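Local coordinates for protein trehalose-6-phosphate phosphatase (Cryptococcus neoformans, PDB 5DX9) that belongs to the trehalose-phosphatase family of the HAD clan and carries a magnesium ion beside a glycan pocket, at residues Q10-Y15 and L302-V307; L206-G211 and E296-L301. All coordinates share one frame; numbering follows the deposited sequence.

Interaction 1. Residues Q10-Y15 and L302-V307; sequences QFTDAY and LEEIQV
Thr12 and Glu304 mark the closest approach of two helical backbones, with CA atoms 8.6 Å apart, and the CB atoms of both are directed toward the opposing helix. At that spacing their side chains must bridge the gap, and they do so from opposite directions. The methyl CG2 of Thr12 stands above the plane of the Glu304 carboxylate, shifted toward its oxygens: 3.4 Å separates Thr12 CG2 from Glu304 OE2, and the distance from CG2 to Glu304 OE1 is nearly the same, at 3.5 Å. The contact is therefore van der Waals in nature. The threonine rotamer explains it: with OG1 beside the backbone N (chi1 -65°), the hydroxyl turns back to hydrogen-bond Thr8 O within its own helix, leaving the methyl to face Glu304. The glutamate reaches it through a chain extended from CB to the carboxylate.

In the HAD-type fold of this protein, the pair joins the N-terminal helix 8-17 to the last turns of the C-terminal helix 291-306. Lys16 stands between the acids: it forms a salt bridge with Asp13 OD1 and a long, weak ion pair with Glu304 OE1; a cation here would be expected to ease the proximity of the two acidic groups.

One turn after Thr12, Tyr15 meets Ile305, the residue next to Glu304: Ile305 CD1 lies at the edge of the tyrosine ring near its plane, 4.1 Å from Tyr15 CE2, the two side chains crossing at about a right angle. Beyond the ring, Tyr15 OH is hydrogen-bonded to Asn60 ND2, and Arg21 makes a cation-pi contact with the same tyrosine.

Interaction 2. Residues L206-G211 and E296-L301; sequences LIFCAG and EAFESL
The backbones of strand 206-211 and helix 291-306 come nearest at Phe208 and Phe298, whose CA atoms are still 10.9 Å apart, a separation that only the two long aromatic side chains span. Approaching from opposite directions, they form a T-shaped pair in which Phe298 supplies the edge and Phe208 the face. Three measurements support this reading: the ring centroids are 4.8 Å apart, the planes stand at 82°, and Phe298 CZ sits 3.5 Å above the Phe208 plane, displaced toward the rim. Phe298 CE2 shares the approach, lying 3.4 Å from Phe208 CE2, so two neighbouring edge carbons press on the same face and the packing is close. The first torsions aim the rings: CG of Phe208 is anti to the backbone N (chi1 -180°), whereas CG of Phe298 lies beside its own backbone N.

Further rings extend the cluster. Phe25 meets Phe298 edge-to-face, and Phe11 of helix 8-17 meets Phe208 with planes at about 50°, so the buried pair has an aromatic neighbour on each of its rings.

On the helix, Glu296 O takes two donors from one residue: Ser300 N at 2.8 Å, the ordinary helical bond, and Ser300 OG at 3.1 Å, the two arriving from opposite faces of the carbonyl plane. This ties the serine hydroxyl to its own helix.

Strand 206-211 runs parallel to strands 21-25 and 270-275, which adjoin it in the sheet, and Phe208 projects from that sheet toward the covering helix. Aromatic packing of a helix onto a central parallel strand in this way belongs to the layered, Rossmann-like alpha/beta core of HAD proteins.

In the fold
Interactions 1 and 2 have centres about 10 Å apart and share helix 291-306, which meets helix 8-17 with its final turns and the sheet with the turn before. Leu301 joins them: its CD1 lies 3.4 Å from Thr12 CG2, and its CD2 is 3.6 Å from Phe11 CE2. A second join runs through the strand, where Leu206 CD2 comes within 3.4 Å of Tyr15 CA. The magnesium ion lies about 13 Å from the Phe208 side chain, and 6-O-phosphono-alpha-D-glucopyranose about 14 Å, so the aromatic contact is structural packing. The strand nevertheless leads there: Asp212, directly after Gly211, belongs to the metal site with Asn26 and Asp28.

Interaction 1. Residues Q10-Y15 and L302-V307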
loop_
_atom_site.group_PDB
_atom_site.type_symbol
_atom_site.label_atom_id
_atom_site.label_comp_id
_atom_site.label_asym_id
_atom_site.label_seq_id
_atom_site.Cartn_x
_atom_site.Cartn_y
_atom_site.Cartn_z
ATOM N N GLN A 10 -16.041 -13.962 -11.194
ATOM C CA GLN A 10 -15.005 -13.858 -12.214
ATOM C C GLN A 10 -13.598 -13.886 -11.619
ATOM O O GLN A 10 -12.673 -14.430 -12.226
ATOM C CB GLN A 10 -15.179 -12.583 -13.031
ATOM C CG GLN A 10 -14.045 -12.344 -14.000
ATOM C CD GLN A 10 -14.050 -10.937 -14.562
ATOM O OE1 GLN A 10 -15.071 -10.245 -14.532
ATOM N NE2 GLN A 10 -12.903 -10.503 -15.074
ATOM N N PHE A 11 -13.432 -13.286 -10.444
ATOM C CA PHE A 11 -12.128 -13.288 -9.787
ATOM C C PHE A 11 -11.765 -14.684 -9.299
ATOM O O PHE A 11 -10.614 -15.106 -9.401
ATOM C CB PHE A 11 -12.098 -12.306 -8.614
ATOM C CG PHE A 11 -10.817 -12.348 -7.839
ATOM C CD1 PHE A 11 -9.644 -11.875 -8.399
ATOM C CD2 PHE A 11 -10.781 -12.874 -6.560
ATOM C CE1 PHE A 11 -8.457 -11.921 -7.697
ATOM C CE2 PHE A 11 -9.596 -12.919 -5.850
ATOM C CZ PHE A 11 -8.432 -12.444 -6.420
ATOM N N THR A 12 -12.751 -15.395 -8.762
ATOM C CA THR A 12 -12.539 -16.751 -8.266
ATOM C C THR A 12 -11.994 -17.666 -9.357
ATOM O O THR A 12 -11.023 -18.393 -9.147
ATOM C CB THR A 12 -13.841 -17.356 -7.708
ATOM O OG1 THR A 12 -14.264 -16.613 -6.557
ATOM C CG2 THR A 12 -13.625 -18.806 -7.314
ATOM N N ASP A 13 -12.618 -17.620 -10.527
ATOM C CA ASP A 13 -12.224 -18.483 -11.630
ATOM C C ASP A 13 -10.839 -18.120 -12.157
ATOM O O ASP A 13 -10.049 -18.997 -12.512
ATOM C CB ASP A 13 -13.266 -18.417 -12.747
ATOM C CG ASP A 13 -14.547 -19.160 -12.391
ATOM O OD1 ASP A 13 -14.454 -20.268 -11.818
ATOM O OD2 ASP A 13 -15.646 -18.637 -12.678
ATOM N N ALA A 14 -10.541 -16.824 -12.198
ATOM C CA ALA A 14 -9.225 -16.373 -12.630
ATOM C C ALA A 14 -8.161 -16.827 -11.637
ATOM O O ALA A 14 -7.064 -17.227 -12.026
ATOM C CB ALA A 14 -9.202 -14.868 -12.789
ATOM N N TYR A 15 -8.502 -16.772 -10.354
ATOM C CA TYR A 15 -7.587 -17.187 -9.296
ATOM C C TYR A 15 -7.227 -18.663 -9.431
ATOM O O TYR A 15 -6.080 -19.056 -9.217
ATOM C CB TYR A 15 -8.207 -16.918 -7.923
ATOM C CG TYR A 15 -7.322 -17.275 -6.747
ATOM C CD1 TYR A 15 -6.591 -16.300 -6.081
ATOM C CD2 TYR A 15 -7.226 -18.586 -6.292
ATOM C CE1 TYR A 15 -5.786 -16.620 -5.001
ATOM C CE2 TYR A 15 -6.424 -18.916 -5.213
ATOM C CZ TYR A 15 -5.707 -17.929 -4.572
ATOM O OH TYR A 15 -4.908 -18.249 -3.499
ATOM N N LEU A 302 -11.221 -19.184 -0.709
ATOM C CA LEU A 302 -10.404 -20.230 -0.103
ATOM C C LEU A 302 -11.192 -21.517 0.121
ATOM O O LEU A 302 -10.716 -22.605 -0.204
ATOM C CB LEU A 302 -9.810 -19.737 1.216
ATOM C CG LEU A 302 -8.643 -18.763 1.040
ATOM C CD1 LEU A 302 -8.290 -18.097 2.358
ATOM C CD2 LEU A 302 -7.441 -19.486 0.454
ATOM N N GLU A 303 -12.392 -21.389 0.678
ATOM C CA GLU A 303 -13.260 -22.543 0.881
ATOM C C GLU A 303 -13.520 -23.293 -0.424
ATOM O O GLU A 303 -13.489 -24.524 -0.458
ATOM C CB GLU A 303 -14.587 -22.117 1.502
ATOM C CG GLU A 303 -15.739 -23.011 1.097
ATOM C CD GLU A 303 -16.635 -23.383 2.261
ATOM O OE1 GLU A 303 -16.428 -22.842 3.369
ATOM O OE2 GLU A 303 -17.543 -24.221 2.063
ATOM N N GLU A 304 -13.773 -22.547 -1.495
ATOM C CA GLU A 304 -14.037 -23.152 -2.795
ATOM C C GLU A 304 -12.827 -23.917 -3.314
ATOM O O GLU A 304 -12.976 -24.907 -4.025
ATOM C CB GLU A 304 -14.451 -22.093 -3.815
ATOM C CG GLU A 304 -14.605 -22.650 -5.222
ATOM C CD GLU A 304 -15.269 -21.676 -6.171
ATOM O OE1 GLU A 304 -15.194 -21.900 -7.400
ATOM O OE2 GLU A 304 -15.870 -20.692 -5.687
ATOM N N ILE A 305 -11.633 -23.447 -2.968
ATOM C CA ILE A 305 -10.403 -24.134 -3.352
ATOM C C ILE A 305 -10.301 -25.493 -2.666
ATOM O O ILE A 305 -9.787 -26.451 -3.247
ATOM C CB ILE A 305 -9.152 -23.303 -3.008
ATOM C CG1 ILE A 305 -9.101 -22.032 -3.857
ATOM C CG2 ILE A 305 -7.890 -24.127 -3.230
ATOM C CD1 ILE A 305 -8.708 -22.278 -5.292
ATOM N N GLN A 306 -10.784 -25.566 -1.428
ATOM C CA GLN A 306 -10.830 -26.824 -0.688
ATOM C C GLN A 306 -11.602 -27.879 -1.471
ATOM O O GLN A 306 -11.132 -29.003 -1.651
ATOM C CB GLN A 306 -11.459 -26.622 0.692
ATOM C CG GLN A 306 -10.476 -26.162 1.759
ATOM C CD GLN A 306 -9.356 -27.164 1.991
ATOM O OE1 GLN A 306 -8.569 -27.454 1.090
ATOM N NE2 GLN A 306 -9.283 -27.699 3.204
ATOM N N VAL A 307 -12.791 -27.513 -1.933
ATOM C CA VAL A 307 -13.517 -28.345 -2.878
ATOM C C VAL A 307 -12.752 -28.341 -4.201
ATOM O O VAL A 307 -12.126 -27.343 -4.543
ATOM C CB VAL A 307 -14.956 -27.843 -3.085
ATOM C CG1 VAL A 307 -15.672 -28.695 -4.122
ATOM C CG2 VAL A 307 -15.713 -27.834 -1.754
#

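Interaction 2. Residues L206-G211 and E296-L301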
loop_
_atom_site.group_PDB
_atom_site.type_symbol
_atom_site.label_atom_id
_atom_site.label_comp_id
_atom_site.label_asym_id
_atom_site.label_seq_id
_atom_site.Cartn_x
_atom_site.Cartn_y
_atom_site.Cartn_z
ATOM N N LEU A 206 -2.018 -13.025 -12.553
ATOM C CA LEU A 206 -3.169 -12.502 -11.825
ATOM C C LEU A 206 -2.689 -11.560 -10.734
ATOM O O LEU A 206 -1.908 -11.954 -9.868
ATOM C CB LEU A 206 -4.003 -13.626 -11.213
ATOM C CG LEU A 206 -5.266 -13.174 -10.476
ATOM C CD1 LEU A 206 -6.337 -12.742 -11.464
ATOM C CD2 LEU A 206 -5.791 -14.262 -9.560
ATOM N N ILE A 207 -3.151 -10.316 -10.778
ATOM C CA ILE A 207 -2.804 -9.353 -9.744
ATOM C C ILE A 207 -4.042 -8.875 -8.997
ATOM O O ILE A 207 -5.007 -8.411 -9.604
ATOM C CB ILE A 207 -2.068 -8.128 -10.321
ATOM C CG1 ILE A 207 -0.719 -8.542 -10.912
ATOM C CG2 ILE A 207 -1.856 -7.079 -9.240
ATOM C CD1 ILE A 207 0.077 -7.384 -11.472
ATOM N N PHE A 208 -4.012 -9.009 -7.677
ATOM C CA PHE A 208 -5.031 -8.406 -6.835
ATOM C C PHE A 208 -4.391 -7.342 -5.952
ATOM O O PHE A 208 -3.333 -7.569 -5.366
ATOM C CB PHE A 208 -5.742 -9.450 -5.976
ATOM C CG PHE A 208 -6.810 -8.871 -5.096
ATOM C CD1 PHE A 208 -8.099 -8.697 -5.572
ATOM C CD2 PHE A 208 -6.521 -8.475 -3.800
ATOM C CE1 PHE A 208 -9.083 -8.155 -4.768
ATOM C CE2 PHE A 208 -7.500 -7.932 -2.990
ATOM C CZ PHE A 208 -8.783 -7.769 -3.478
ATOM N N CYS A 209 -5.034 -6.182 -5.874
ATOM C CA CYS A 209 -4.545 -5.073 -5.061
ATOM C C CYS A 209 -5.720 -4.323 -4.458
ATOM O O CYS A 209 -6.623 -3.897 -5.176
ATOM C CB CYS A 209 -3.678 -4.125 -5.897
ATOM S SG CYS A 209 -2.963 -2.708 -4.995
ATOM N N ALA A 210 -5.712 -4.166 -3.138
ATOM C CA ALA A 210 -6.792 -3.473 -2.447
ATOM C C ALA A 210 -6.269 -2.376 -1.519
ATOM O O ALA A 210 -5.203 -2.514 -0.914
ATOM C CB ALA A 210 -7.632 -4.462 -1.669
ATOM N N GLY A 211 -7.036 -1.293 -1.412
ATOM C CA GLY A 211 -6.681 -0.158 -0.574
ATOM C C GLY A 211 -7.865 0.775 -0.392
ATOM O O GLY A 211 -8.753 0.831 -1.241
ATOM N N GLU A 296 -13.759 -11.599 3.483
ATOM C CA GLU A 296 -14.752 -12.622 3.167
ATOM C C GLU A 296 -14.666 -13.068 1.710
ATOM O O GLU A 296 -14.941 -14.222 1.392
ATOM C CB GLU A 296 -16.162 -12.113 3.477
ATOM C CG GLU A 296 -16.422 -11.882 4.959
ATOM C CD GLU A 296 -17.875 -11.566 5.255
ATOM O OE1 GLU A 296 -18.566 -11.042 4.353
ATOM O OE2 GLU A 296 -18.328 -11.849 6.386
ATOM N N ALA A 297 -14.286 -12.150 0.828
ATOM C CA ALA A 297 -14.089 -12.490 -0.576
ATOM C C ALA A 297 -13.060 -13.606 -0.718
ATOM O O ALA A 297 -13.233 -14.534 -1.508
ATOM C CB ALA A 297 -13.653 -11.270 -1.363
ATOM N N PHE A 298 -11.987 -13.510 0.057
ATOM C CA PHE A 298 -10.933 -14.503 -0.010
ATOM C C PHE A 298 -11.256 -15.714 0.853
ATOM O O PHE A 298 -10.753 -16.803 0.600
ATOM C CB PHE A 298 -9.595 -13.889 0.395
ATOM C CG PHE A 298 -8.949 -13.092 -0.698
ATOM C CD1 PHE A 298 -8.158 -13.713 -1.650
ATOM C CD2 PHE A 298 -9.141 -11.724 -0.784
ATOM C CE1 PHE A 298 -7.566 -12.985 -2.661
ATOM C CE2 PHE A 298 -8.550 -10.990 -1.791
ATOM C CZ PHE A 298 -7.760 -11.621 -2.729
ATOM N N GLU A 299 -12.103 -15.529 1.860
ATOM C CA GLU A 299 -12.564 -16.652 2.666
ATOM C C GLU A 299 -13.459 -17.572 1.840
ATOM O O GLU A 299 -13.305 -18.793 1.870
ATOM C CB GLU A 299 -13.318 -16.164 3.904
ATOM C CG GLU A 299 -12.431 -15.568 4.986
ATOM C CD GLU A 299 -13.213 -15.175 6.220
ATOM O OE1 GLU A 299 -14.177 -14.394 6.090
ATOM O OE2 GLU A 299 -12.871 -15.652 7.320
ATOM N N SER A 300 -14.401 -16.981 1.111
ATOM C CA SER A 300 -15.276 -17.752 0.239
ATOM C C SER A 300 -14.451 -18.408 -0.852
ATOM O O SER A 300 -14.664 -19.571 -1.194
ATOM C CB SER A 300 -16.362 -16.866 -0.371
ATOM O OG SER A 300 -17.166 -16.286 0.638
ATOM N N LEU A 301 -13.497 -17.652 -1.385
ATOM C CA LEU A 301 -12.596 -18.148 -2.413
ATOM C C LEU A 301 -11.788 -19.336 -1.901
ATOM O O LEU A 301 -11.688 -20.366 -2.569
ATOM C CB LEU A 301 -11.660 -17.032 -2.884
ATOM C CG LEU A 301 -10.573 -17.406 -3.893
ATOM C CD1 LEU A 301 -11.181 -18.168 -5.051
ATOM C CD2 LEU A 301 -9.848 -16.166 -4.399
#